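PDB 7M1O: putative ferredoxin from Hydrogenobacter thermophilus, which binds a [4Fe-4S] cluster through four cysteines and probably serves as a small electron-transfer protein. Local coordinates for residues A[17-22]-A[26-31]; A[57-62]-A[67-72]; A[35-38]-A[44-47]. All coordinates share one frame; numbering follows the deposited sequence.

Overall arrangement
The three contacts join neighbouring pieces of a small single-cluster ferredoxin. Interactions 1 and 2 both pack a short helix against a strand, and each supplies one cysteine to the [4Fe-4S] cluster. They lie about 14 Å apart, centre to centre, and meet where Ile67 packs on Cys18 and Tyr26. The salt bridge Arg21–Glu61 joins their helices. Interaction 2 is buried and mixes apolar contacts with hydroxyls and a bridging water. Interaction 1 is partly buried and rests on two tyrosine rings. Interaction 3, also partly buried, joins the two-stranded sheet of interaction 1 to the three-stranded sheet of interaction 2, mainly through one methionine.

Interaction 1: residues A[17-22]-A[26-31]; sequences LCYDRV and YKNRGD. With SF4 (iron/sulfur cluster), chain C.
Tyr19, in the short helix that carries the cluster ligand Cys18, lies along strand 26-28 of this [4Fe-4S] ferredoxin fold. Its CB sits 3.2 Å from Tyr26 O. With chi1 at 50°, CG stands between the backbone N and the carbonyl carbon, and the ring is carried along the strand toward Asn28. CG and CD1 then meet Asn28 N, which lies 3.4 Å above the ring plane, toward the rim. CE1 meets Asn28 CA on one side of the ring plane. On the other side the cluster sulfide S2 lies obliquely, 4.0 Å from Tyr19 CE1. CE2 and CZ touch Asn28 CB, which sits over the face in a CH-pi contact, 3.9 Å from the ring centroid. At the tip, OH is hydrogen-bonded to the backbone O of Gly32.

Cys18 faces the other tyrosine. Its SG binds the iron FE4 at 2.3 Å, and its CB lies over the face of the Tyr26 ring. The hydroxyl of that ring is hydrogen-bonded to Thr5. Just past the helix, Val22 packs its CB on Tyr26 CD2. The backbone closes the turn between helix and strand: Tyr26 N gives a nearly straight hydrogen bond to Val22 O, 2.9 Å long, with an angle of 171° at the hydrogen.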
ATOM      1  N   LEU A  17      -7.111   4.833   4.904  1.00 19.85           N
ATOM      2  CA  LEU A  17      -6.887   5.757   3.794  1.00 19.71           C
ATOM      3  C   LEU A  17      -6.473   5.038   2.515  1.00 17.75           C
ATOM      4  O   LEU A  17      -7.064   5.255   1.459  1.00 16.82           O
ATOM      5  CB  LEU A  17      -5.824   6.796   4.156  1.00 22.29           C
ATOM      6  CG  LEU A  17      -5.522   7.824   3.059  1.00 24.43           C
ATOM      7  CD1 LEU A  17      -6.754   8.664   2.740  1.00 24.88           C
ATOM      8  CD2 LEU A  17      -4.359   8.717   3.462  1.00 25.06           C
ATOM      9  N   CYS A  18      -5.460   4.182   2.607  1.00 17.45           N
ATOM     10  CA  CYS A  18      -4.871   3.590   1.408  1.00 18.74           C
ATOM     11  C   CYS A  18      -5.842   2.682   0.657  1.00 20.87           C
ATOM     12  O   CYS A  18      -5.927   2.757  -0.571  1.00 19.83           O
ATOM     13  CB  CYS A  18      -3.602   2.814   1.761  1.00 19.30           C
ATOM     14  SG  CYS A  18      -3.817   1.516   2.991  1.00 19.75           S
ATOM     15  N   TYR A  19      -6.581   1.833   1.369  1.00 21.33           N
ATOM     16  CA  TYR A  19      -7.443   0.882   0.673  1.00 19.87           C
ATOM     17  C   TYR A  19      -8.824   1.457   0.376  1.00 20.26           C
ATOM     18  O   TYR A  19      -9.596   0.856  -0.366  1.00 20.22           O
ATOM     19  CB  TYR A  19      -7.568  -0.443   1.441  1.00 18.79           C
ATOM     20  CG  TYR A  19      -7.908  -0.400   2.916  1.00 18.28           C
ATOM     21  CD1 TYR A  19      -6.942  -0.695   3.868  1.00 18.97           C
ATOM     22  CD2 TYR A  19      -9.200  -0.140   3.356  1.00 19.25           C
ATOM     23  CE1 TYR A  19      -7.238  -0.696   5.213  1.00 19.84           C
ATOM     24  CE2 TYR A  19      -9.508  -0.137   4.709  1.00 19.61           C
ATOM     25  CZ  TYR A  19      -8.520  -0.421   5.630  1.00 20.63           C
ATOM     26  OH  TYR A  19      -8.803  -0.424   6.975  1.00 21.42           O
ATOM     27  N   ASP A  20      -9.129   2.628   0.928  1.00 22.24           N
ATOM     28  CA  ASP A  20     -10.294   3.378   0.477  1.00 24.86           C
ATOM     29  C   ASP A  20      -9.964   4.122  -0.813  1.00 24.75           C
ATOM     30  O   ASP A  20     -10.762   4.153  -1.749  1.00 23.02           O
ATOM     31  CB  ASP A  20     -10.764   4.374   1.536  1.00 27.14           C
ATOM     32  CG  ASP A  20     -11.986   5.150   1.089  1.00 28.51           C
ATOM     33  OD1 ASP A  20     -13.009   4.507   0.778  1.00 29.26           O
ATOM     34  OD2 ASP A  20     -11.915   6.394   1.018  1.00 27.77           O
ATOM     35  N   ARG A  21      -8.779   4.722  -0.848  1.00 26.39           N
ATOM     36  CA  ARG A  21      -8.358   5.555  -1.968  1.00 28.42           C
ATOM     37  C   ARG A  21      -7.937   4.718  -3.172  1.00 24.96           C
ATOM     38  O   ARG A  21      -8.321   5.010  -4.304  1.00 23.01           O
ATOM     39  CB  ARG A  21      -7.204   6.463  -1.538  1.00 33.93           C
ATOM     40  CG  ARG A  21      -6.633   7.356  -2.640  1.00 39.64           C
ATOM     41  CD  ARG A  21      -7.371   8.679  -2.743  1.00 45.13           C
ATOM     42  NE  ARG A  21      -7.224   9.478  -1.529  1.00 48.71           N
ATOM     43  CZ  ARG A  21      -6.101  10.094  -1.169  1.00 48.79           C
ATOM     44  NH1 ARG A  21      -5.011  10.004  -1.921  1.00 48.06           N
ATOM     45  NH2 ARG A  21      -6.066  10.798  -0.046  1.00 48.62           N
ATOM     46  N   VAL A  22      -7.136   3.688  -2.921  1.00 25.50           N
ATOM     47  CA  VAL A  22      -6.574   2.869  -3.990  1.00 27.04           C
ATOM     48  C   VAL A  22      -6.881   1.392  -3.749  1.00 26.22           C
ATOM     49  O   VAL A  22      -5.984   0.605  -3.446  1.00 24.99           O
ATOM     50  CB  VAL A  22      -5.046   3.071  -4.108  1.00 27.09           C
ATOM     51  CG1 VAL A  22      -4.517   2.442  -5.391  1.00 26.93           C
ATOM     52  CG2 VAL A  22      -4.700   4.553  -4.070  1.00 26.29           C
ATOM     53  N   TYR A  26      -4.440  -1.658  -2.449  1.00 23.55           N
ATOM     54  CA  TYR A  26      -4.517  -1.985  -1.026  1.00 21.48           C
ATOM     55  C   TYR A  26      -5.904  -2.466  -0.618  1.00 21.33           C
ATOM     56  O   TYR A  26      -6.908  -2.080  -1.214  1.00 21.79           O
ATOM     57  CB  TYR A  26      -4.132  -0.768  -0.183  1.00 20.18           C
ATOM     58  CG  TYR A  26      -2.826  -0.135  -0.601  1.00 20.65           C
ATOM     59  CD1 TYR A  26      -1.613  -0.643  -0.159  1.00 21.74           C
ATOM     60  CD2 TYR A  26      -2.808   0.968  -1.442  1.00 19.84           C
ATOM     61  CE1 TYR A  26      -0.417  -0.068  -0.541  1.00 20.72           C
ATOM     62  CE2 TYR A  26      -1.618   1.549  -1.829  1.00 19.79           C
ATOM     63  CZ  TYR A  26      -0.427   1.028  -1.376  1.00 19.69           C
ATOM     64  OH  TYR A  26       0.755   1.607  -1.764  1.00 19.35           O
ATOM     65  N   LYS A  27      -5.946  -3.308   0.410  1.00 22.24           N
ATOM     66  CA  LYS A  27      -7.202  -3.803   0.953  1.00 24.28           C
ATOM     67  C   LYS A  27      -7.109  -3.951   2.463  1.00 23.42           C
ATOM     68  O   LYS A  27      -6.021  -4.110   3.017  1.00 22.01           O
ATOM     69  CB  LYS A  27      -7.574  -5.150   0.326  1.00 26.64           C
ATOM     70  CG  LYS A  27      -6.667  -6.299   0.754  1.00 30.28           C
ATOM     71  CD  LYS A  27      -6.967  -7.583  -0.005  1.00 34.53           C
ATOM     72  CE  LYS A  27      -6.030  -8.702   0.428  1.00 37.78           C
ATOM     73  NZ  LYS A  27      -6.169  -9.937  -0.400  1.00 39.34           N
ATOM     74  N   ASN A  28      -8.258  -3.885   3.123  1.00 23.71           N
ATOM     75  CA  ASN A  28      -8.358  -4.243   4.527  1.00 23.88           C
ATOM     76  C   ASN A  28      -8.081  -5.741   4.650  1.00 24.34           C
ATOM     77  O   ASN A  28      -8.784  -6.553   4.048  1.00 24.58           O
ATOM     78  CB  ASN A  28      -9.744  -3.875   5.068  1.00 23.25           C
ATOM     79  CG  ASN A  28      -9.887  -4.118   6.560  1.00 22.26           C
ATOM     80  OD1 ASN A  28      -9.185  -4.941   7.145  1.00 21.38           O
ATOM     81  ND2 ASN A  28     -10.819  -3.406   7.181  1.00 22.25           N
ATOM     82  N   ARG A  29      -7.048  -6.107   5.406  1.00 25.25           N
ATOM     83  CA  ARG A  29      -6.645  -7.508   5.496  1.00 26.60           C
ATOM     84  C   ARG A  29      -7.696  -8.320   6.246  1.00 27.74           C
ATOM     85  O   ARG A  29      -7.750  -9.542   6.118  1.00 28.37           O
ATOM     86  CB  ARG A  29      -5.275  -7.645   6.174  1.00 26.74           C
ATOM     87  CG  ARG A  29      -5.292  -7.596   7.696  1.00 27.26           C
ATOM     88  CD  ARG A  29      -3.891  -7.774   8.269  1.00 29.80           C
ATOM     89  NE  ARG A  29      -3.895  -7.745   9.729  1.00 30.86           N
ATOM     90  CZ  ARG A  29      -2.829  -7.974  10.489  1.00 31.67           C
ATOM     91  NH1 ARG A  29      -1.658  -8.257   9.935  1.00 31.71           N
ATOM     92  NH2 ARG A  29      -2.935  -7.920  11.811  1.00 31.44           N
ATOM     93  N   GLY A  30      -8.529  -7.632   7.024  1.00 27.46           N
ATOM     94  CA  GLY A  30      -9.627  -8.272   7.721  1.00 26.31           C
ATOM     95  C   GLY A  30      -9.915  -7.664   9.079  1.00 27.41           C
ATOM     96  O   GLY A  30     -11.047  -7.718   9.556  1.00 28.51           O
ATOM     97  N   ASP A  31      -8.891  -7.082   9.698  1.00 28.09           N
ATOM     98  CA  ASP A  31      -9.003  -6.558  11.057  1.00 30.87           C
ATOM     99  C   ASP A  31      -8.725  -5.058  11.125  1.00 30.16           C
ATOM    100  O   ASP A  31      -8.508  -4.512  12.207  1.00 30.80           O
ATOM    101  CB  ASP A  31      -8.043  -7.302  11.987  1.00 33.93           C
ATOM    102  CG  ASP A  31      -6.587  -7.057  11.644  1.00 37.20           C
ATOM    103  OD1 ASP A  31      -6.301  -6.646  10.498  1.00 36.64           O
ATOM    104  OD2 ASP A  31      -5.723  -7.281  12.518  1.00 40.54           O
TER
HETATM  105 FE1  SF4 C 101      -2.543   1.694   7.568  1.00 19.94          FE
HETATM  106 FE2  SF4 C 101      -1.164   3.729   6.369  1.00 19.96          FE
HETATM  107 FE3  SF4 C 101      -3.799   4.055   7.004  1.00 20.69          FE
HETATM  108 FE4  SF4 C 101      -3.093   2.362   4.978  1.00 19.33          FE
HETATM  109  S1  SF4 C 101      -2.791   4.618   5.042  1.00 18.50           S
HETATM  110  S2  SF4 C 101      -4.607   1.958   6.633  1.00 20.24           S
HETATM  111  S3  SF4 C 101      -1.129   1.527   5.789  1.00 18.57           S
HETATM  112  S4  SF4 C 101      -2.073   3.735   8.460  1.00 19.52           S

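Interaction 2: residues A[57-62]-A[67-72]. With SF4 (iron/sulfur cluster), chain C.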
ATOM      1  N   GLU A  57       1.128   9.028  -3.825  1.00 25.10           N
ATOM      2  CA  GLU A  57       0.407   9.990  -2.999  1.00 27.08           C
ATOM      3  C   GLU A  57       0.020   9.403  -1.644  1.00 24.71           C
ATOM      4  O   GLU A  57       0.278  10.017  -0.609  1.00 24.93           O
ATOM      5  CB  GLU A  57      -0.841  10.491  -3.728  1.00 33.41           C
ATOM      6  CG  GLU A  57      -0.550  11.560  -4.771  1.00 40.55           C
ATOM      7  CD  GLU A  57      -1.763  11.912  -5.608  1.00 48.06           C
ATOM      8  OE1 GLU A  57      -2.893  11.569  -5.196  1.00 54.26           O
ATOM      9  OE2 GLU A  57      -1.587  12.527  -6.680  1.00 48.15           O
ATOM     10  N   VAL A  58      -0.593   8.223  -1.636  1.00 22.90           N
ATOM     11  CA  VAL A  58      -1.016   7.615  -0.375  1.00 23.40           C
ATOM     12  C   VAL A  58       0.192   7.222   0.467  1.00 20.41           C
ATOM     13  O   VAL A  58       0.104   7.150   1.692  1.00 20.12           O
ATOM     14  CB  VAL A  58      -1.902   6.373  -0.589  1.00 26.60           C
ATOM     15  CG1 VAL A  58      -3.180   6.754  -1.313  1.00 29.80           C
ATOM     16  CG2 VAL A  58      -1.151   5.288  -1.347  1.00 26.30           C
ATOM     17  N   THR A  59       1.314   6.955  -0.193  1.00 18.99           N
ATOM     18  CA  THR A  59       2.557   6.658   0.506  1.00 17.50           C
ATOM     19  C   THR A  59       2.990   7.860   1.345  1.00 18.08           C
ATOM     20  O   THR A  59       3.425   7.706   2.488  1.00 17.84           O
ATOM     21  CB  THR A  59       3.680   6.277  -0.482  1.00 16.22           C
ATOM     22  OG1 THR A  59       3.316   5.080  -1.183  1.00 15.11           O
ATOM     23  CG2 THR A  59       5.000   6.051   0.249  1.00 16.18           C
ATOM     24  N   ASP A  60       2.865   9.056   0.775  1.00 18.77           N
ATOM     25  CA  ASP A  60       3.200  10.282   1.493  1.00 20.93           C
ATOM     26  C   ASP A  60       2.126  10.640   2.515  1.00 20.72           C
ATOM     27  O   ASP A  60       2.400  11.331   3.498  1.00 21.29           O
ATOM     28  CB  ASP A  60       3.382  11.450   0.519  1.00 24.59           C
ATOM     29  CG  ASP A  60       4.617  11.306  -0.350  1.00 28.56           C
ATOM     30  OD1 ASP A  60       5.533  10.539   0.018  1.00 29.79           O
ATOM     31  OD2 ASP A  60       4.675  11.974  -1.404  1.00 28.94           O
ATOM     32  N   GLU A  61       0.908  10.168   2.280  1.00 20.61           N
ATOM     33  CA  GLU A  61      -0.236  10.552   3.099  1.00 21.02           C
ATOM     34  C   GLU A  61      -0.491   9.591   4.255  1.00 19.54           C
ATOM     35  O   GLU A  61      -1.180   9.945   5.209  1.00 19.96           O
ATOM     36  CB  GLU A  61      -1.488  10.656   2.230  1.00 23.94           C
ATOM     37  CG  GLU A  61      -1.489  11.869   1.313  1.00 28.12           C
ATOM     38  CD  GLU A  61      -2.606  11.835   0.289  1.00 31.56           C
ATOM     39  OE1 GLU A  61      -3.278  10.789   0.165  1.00 35.04           O
ATOM     40  OE2 GLU A  61      -2.811  12.857  -0.396  1.00 30.30           O
ATOM     41  N   CYS A  62       0.057   8.383   4.173  1.00 18.24           N
ATOM     42  CA  CYS A  62      -0.081   7.421   5.261  1.00 19.15           C
ATOM     43  C   CYS A  62       0.414   8.043   6.567  1.00 20.52           C
ATOM     44  O   CYS A  62       1.573   8.450   6.657  1.00 20.57           O
ATOM     45  CB  CYS A  62       0.696   6.140   4.963  1.00 18.68           C
ATOM     46  SG  CYS A  62       0.741   4.976   6.353  1.00 19.07           S
ATOM     47  N   ILE A  67       3.411   2.485   4.664  1.00 23.84           N
ATOM     48  CA  ILE A  67       3.500   2.120   3.259  1.00 22.90           C
ATOM     49  C   ILE A  67       4.892   2.421   2.726  1.00 21.78           C
ATOM     50  O   ILE A  67       5.326   3.574   2.695  1.00 20.45           O
ATOM     51  CB  ILE A  67       2.451   2.858   2.412  1.00 22.79           C
ATOM     52  CG1 ILE A  67       1.052   2.601   2.980  1.00 23.92           C
ATOM     53  CG2 ILE A  67       2.535   2.407   0.957  1.00 22.19           C
ATOM     54  CD1 ILE A  67      -0.056   3.330   2.264  1.00 23.15           C
ATOM     55  N   ILE A  68       5.585   1.365   2.317  1.00 22.32           N
ATOM     56  CA  ILE A  68       6.904   1.483   1.720  1.00 24.63           C
ATOM     57  C   ILE A  68       6.772   1.294   0.219  1.00 22.18           C
ATOM     58  O   ILE A  68       6.220   0.297  -0.240  1.00 21.00           O
ATOM     59  CB  ILE A  68       7.885   0.452   2.303  1.00 29.98           C
ATOM     60  CG1 ILE A  68       7.771   0.411   3.832  1.00 36.97           C
ATOM     61  CG2 ILE A  68       9.311   0.764   1.869  1.00 29.56           C
ATOM     62  CD1 ILE A  68       7.902   1.761   4.509  1.00 39.27           C
ATOM     63  N   THR A  69       7.267   2.268  -0.535  1.00 20.54           N
ATOM     64  CA  THR A  69       7.160   2.269  -1.990  1.00 19.10           C
ATOM     65  C   THR A  69       8.522   2.600  -2.579  1.00 19.77           C
ATOM     66  O   THR A  69       9.268   3.397  -2.013  1.00 19.26           O
ATOM     67  CB  THR A  69       6.111   3.294  -2.478  1.00 18.04           C
ATOM     68  OG1 THR A  69       4.813   2.918  -2.001  1.00 17.49           O
ATOM     69  CG2 THR A  69       6.078   3.376  -3.997  1.00 18.03           C
ATOM     70  N   GLU A  70       8.856   1.986  -3.708  1.00 20.91           N
ATOM     71  CA  GLU A  70      10.132   2.270  -4.346  1.00 22.77           C
ATOM     72  C   GLU A  70      10.133   1.954  -5.836  1.00 24.11           C
ATOM     73  O   GLU A  70       9.338   1.150  -6.323  1.00 22.67           O
ATOM     74  CB  GLU A  70      11.257   1.499  -3.648  1.00 23.47           C
ATOM     75  CG  GLU A  70      10.996   0.014  -3.481  1.00 24.68           C
ATOM     76  CD  GLU A  70      12.101  -0.691  -2.711  1.00 25.23           C
ATOM     77  OE1 GLU A  70      12.760  -0.044  -1.869  1.00 26.32           O
ATOM     78  OE2 GLU A  70      12.312  -1.896  -2.951  1.00 25.30           O
ATOM     79  N   GLU A  71      11.039   2.616  -6.547  1.00 28.26           N
ATOM     80  CA  GLU A  71      11.225   2.414  -7.975  1.00 33.11           C
ATOM     81  C   GLU A  71      12.189   1.260  -8.212  1.00 32.09           C
ATOM     82  O   GLU A  71      13.269   1.216  -7.623  1.00 29.90           O
ATOM     83  CB  GLU A  71      11.752   3.693  -8.631  1.00 39.34           C
ATOM     84  CG  GLU A  71      10.681   4.541  -9.297  1.00 44.97           C
ATOM     85  CD  GLU A  71      10.201   3.953 -10.611  1.00 47.42           C
ATOM     86  OE1 GLU A  71      11.008   3.299 -11.305  1.00 47.80           O
ATOM     87  OE2 GLU A  71       9.015   4.143 -10.952  1.00 48.61           O
ATOM     88  N   VAL A  72      11.792   0.326  -9.071  1.00 32.56           N
ATOM     89  CA  VAL A  72      12.615  -0.837  -9.383  1.00 32.82           C
ATOM     90  C   VAL A  72      12.750  -1.011 -10.891  1.00 34.00           C
ATOM     91  O   VAL A  72      13.568  -1.801 -11.366  1.00 34.69           O
ATOM     92  CB  VAL A  72      12.029  -2.123  -8.768  1.00 31.28           C
ATOM     93  CG1 VAL A  72      12.090  -2.061  -7.248  1.00 30.94           C
ATOM     94  CG2 VAL A  72      10.598  -2.339  -9.237  1.00 30.99           C
ATOM     95  OXT VAL A  72      12.046  -0.364 -11.667  1.00 34.46           O
TER
HETATM   96 FE1  SF4 C 101      -2.543   1.694   7.568  1.00 19.94          FE
HETATM   97 FE2  SF4 C 101      -1.164   3.729   6.369  1.00 19.96          FE
HETATM   98 FE3  SF4 C 101      -3.799   4.055   7.004  1.00 20.69          FE
HETATM   99 FE4  SF4 C 101      -3.093   2.362   4.978  1.00 19.33          FE
HETATM  100  S1  SF4 C 101      -2.791   4.618   5.042  1.00 18.50           S
HETATM  101  S2  SF4 C 101      -4.607   1.958   6.633  1.00 20.24           S
HETATM  102  S3  SF4 C 101      -1.129   1.527   5.789  1.00 18.57           S
HETATM  103  S4  SF4 C 101      -2.073   3.735   8.460  1.00 19.52           S
HETATM  104  O   HOH W   1       3.994   5.695   4.122  1.00 15.93           O
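Ile67 and Thr59 meet where the end of helix 52-61 packs on strand 67-71, an edge strand of the three-stranded antiparallel sheet of this ferredoxin fold. The helix leads directly into the cluster ligand Cys62.

The apolar contacts centre on Ile67. Its CD1 lies 4.0 Å from Cys62 CB and also touches Val58 CG2 and Val58 O. Ile67 CG1 comes within 3.7 Å of the sulfide S3 of the cluster. The other branch, CG2, stands anti to the backbone N, which turns it to Thr59 OG1. Cut back to an alanine, this position would probably leave a gap beside Cys62 CB, Val58 and sulfide S3, and Thr59 OG1 would lose its methyl neighbour.

Cys62 SG binds the iron FE2 at 2.3 Å.

The polar contacts fall at two places. Farther along the strand, at Thr69, Thr59 OG1 and Thr69 OG1 are hydrogen-bonded at 2.8 Å, their side chains crossing at a slant. Both hydroxyls have further partners: Val55 O for Thr59, and the hydroxyl of Thr5, on the middle strand, for Thr69. At the start of the strand, Thr59 CG2 rests on Ile67 O. There one water ties the two backbones together, donating to Thr59 O at 2.7 Å and to Ile67 O at 2.9 Å.

Interaction 3: residues A[35-38]-A[44-47]; sequences EVVS and WMMV
The junction between the two small sheets of this ferredoxin fold is bridged by Met45, at the start of edge strand 45-47 in the three-stranded sheet. It reaches over to the end of strand 34-36, which pairs with strand 26-28 in the other sheet, and to the turn that follows. The cluster itself lies farther off, about 9 Å from the Val36 side chain.

Met45 is stretched out in full. CG is anti to the backbone N, with chi1 at 172°, and the chain stays extended beyond it. This takes the sulfur and methyl across to the neighbouring strand and into the bend at Val37 and Ser38. Near the root, Met45 CB packs against Val36 CB at 3.6 Å. Val36 CG2 also rests on Met45 CB, and the two side chains lie alongside each other and run opposite ways. Val36 reaches further, to Tyr26 and Thr5, and so links this contact with the neighbouring strands.

Farther out, Val37 CG2 comes up to the end of the methionine at a slant. Val37 CG2 lies 3.5 Å from Met45 SD and just as near Met45 CE, which is tight for two carbons. The sulfur thus meets the Val37 methyl and the N and OG of Ser38.

Ser38 meets Met45 through three atoms. Its carbonyl O lies 3.3 Å from Met45 CB and also touches CG. Its hydroxyl OG approaches both SD and CE. Its backbone N-H is aimed almost straight at the sulfur: the weak hydrogen bond from Ser38 N to Met45 SD is 3.5 Å long, with 169° at the hydrogen.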
ATOM      1  N   GLU A  35      -3.088  -4.266   3.678  1.00 28.70           N
ATOM      2  CA  GLU A  35      -2.083  -5.074   2.999  1.00 28.35           C
ATOM      3  C   GLU A  35      -2.276  -4.898   1.501  1.00 26.36           C
ATOM      4  O   GLU A  35      -3.379  -4.582   1.053  1.00 25.07           O
ATOM      5  CB  GLU A  35      -2.191  -6.552   3.390  1.00 29.04           C
ATOM      6  CG  GLU A  35      -3.507  -7.216   2.999  1.00 30.49           C
ATOM      7  CD  GLU A  35      -3.556  -8.687   3.376  1.00 32.12           C
ATOM      8  OE1 GLU A  35      -4.632  -9.304   3.225  1.00 32.91           O
ATOM      9  OE2 GLU A  35      -2.521  -9.226   3.822  1.00 32.16           O
ATOM     10  N   VAL A  36      -1.213  -5.080   0.725  1.00 25.68           N
ATOM     11  CA  VAL A  36      -1.344  -4.999  -0.723  1.00 25.02           C
ATOM     12  C   VAL A  36      -2.206  -6.167  -1.181  1.00 26.08           C
ATOM     13  O   VAL A  36      -2.250  -7.206  -0.524  1.00 25.70           O
ATOM     14  CB  VAL A  36       0.018  -5.022  -1.447  1.00 24.55           C
ATOM     15  CG1 VAL A  36       0.856  -3.814  -1.040  1.00 24.32           C
ATOM     16  CG2 VAL A  36       0.760  -6.319  -1.175  1.00 24.12           C
ATOM     17  N   VAL A  37      -2.891  -5.974  -2.274  1.00 27.47           N
ATOM     18  CA  VAL A  37      -3.811  -6.958  -2.731  1.00 28.54           C
ATOM     19  C   VAL A  37      -3.096  -8.186  -3.280  1.00 30.96           C
ATOM     20  O   VAL A  37      -3.480  -9.267  -2.961  1.00 31.78           O
ATOM     21  CB  VAL A  37      -4.839  -6.347  -3.657  1.00 28.76           C
ATOM     22  CG1 VAL A  37      -5.690  -5.362  -2.892  1.00 26.95           C
ATOM     23  CG2 VAL A  37      -4.198  -5.666  -4.841  1.00 30.15           C
ATOM     24  N   SER A  38      -2.066  -7.979  -4.062  1.00 32.90           N
ATOM     25  CA  SER A  38      -1.284  -9.059  -4.613  1.00 36.22           C
ATOM     26  C   SER A  38       0.218  -9.008  -4.364  1.00 35.00           C
ATOM     27  O   SER A  38       0.960  -8.507  -5.152  1.00 34.45           O
ATOM     28  CB  SER A  38      -1.548  -9.051  -6.069  1.00 40.64           C
ATOM     29  OG  SER A  38      -1.730  -7.757  -6.497  1.00 43.57           O
ATOM     30  N   TRP A  44       6.010  -7.736  -1.520  1.00 33.75           N
ATOM     31  CA  TRP A  44       5.895  -6.576  -2.397  1.00 32.07           C
ATOM     32  C   TRP A  44       4.840  -6.795  -3.475  1.00 30.96           C
ATOM     33  O   TRP A  44       4.666  -7.911  -3.962  1.00 31.02           O
ATOM     34  CB  TRP A  44       7.234  -6.262  -3.066  1.00 31.14           C
ATOM     35  CG  TRP A  44       8.308  -5.774  -2.140  1.00 29.36           C
ATOM     36  CD1 TRP A  44       9.264  -6.529  -1.529  1.00 29.61           C
ATOM     37  CD2 TRP A  44       8.545  -4.421  -1.738  1.00 27.98           C
ATOM     38  NE1 TRP A  44      10.080  -5.731  -0.766  1.00 29.44           N
ATOM     39  CE2 TRP A  44       9.661  -4.433  -0.876  1.00 28.40           C
ATOM     40  CE3 TRP A  44       7.923  -3.202  -2.019  1.00 26.00           C
ATOM     41  CZ2 TRP A  44      10.166  -3.273  -0.294  1.00 26.98           C
ATOM     42  CZ3 TRP A  44       8.425  -2.051  -1.439  1.00 25.48           C
ATOM     43  CH2 TRP A  44       9.536  -2.095  -0.585  1.00 26.60           C
ATOM     44  N   MET A  45       4.148  -5.720  -3.841  1.00 29.12           N
ATOM     45  CA  MET A  45       3.222  -5.736  -4.970  1.00 28.85           C
ATOM     46  C   MET A  45       3.683  -4.760  -6.043  1.00 28.56           C
ATOM     47  O   MET A  45       3.929  -3.586  -5.763  1.00 28.77           O
ATOM     48  CB  MET A  45       1.801  -5.379  -4.524  1.00 28.16           C
ATOM     49  CG  MET A  45       0.829  -5.192  -5.687  1.00 28.45           C
ATOM     50  SD  MET A  45      -0.862  -4.841  -5.178  1.00 29.00           S
ATOM     51  CE  MET A  45      -1.600  -4.428  -6.760  1.00 29.40           C
ATOM     52  N   MET A  46       3.797  -5.249  -7.273  1.00 27.79           N
ATOM     53  CA  MET A  46       4.120  -4.400  -8.407  1.00 28.46           C
ATOM     54  C   MET A  46       2.902  -3.563  -8.778  1.00 27.17           C
ATOM     55  O   MET A  46       1.786  -4.076  -8.850  1.00 26.45           O
ATOM     56  CB  MET A  46       4.574  -5.250  -9.593  1.00 30.19           C
ATOM     57  CG  MET A  46       5.765  -6.147  -9.296  1.00 30.96           C
ATOM     58  SD  MET A  46       7.233  -5.240  -8.768  1.00 31.89           S
ATOM     59  CE  MET A  46       7.533  -4.170 -10.180  1.00 32.35           C
ATOM     60  N   VAL A  47       3.124  -2.273  -9.007  1.00 26.57           N
ATOM     61  CA  VAL A  47       2.038  -1.330  -9.252  1.00 25.21           C
ATOM     62  C   VAL A  47       1.836  -1.094 -10.747  1.00 26.22           C
ATOM     63  O   VAL A  47       2.804  -0.855 -11.470  1.00 26.56           O
ATOM     64  CB  VAL A  47       2.315   0.023  -8.565  1.00 23.70           C
ATOM     65  CG1 VAL A  47       1.121   0.956  -8.713  1.00 23.77           C
ATOM     66  CG2 VAL A  47       2.644  -0.188  -7.098  1.00 22.62           C
TER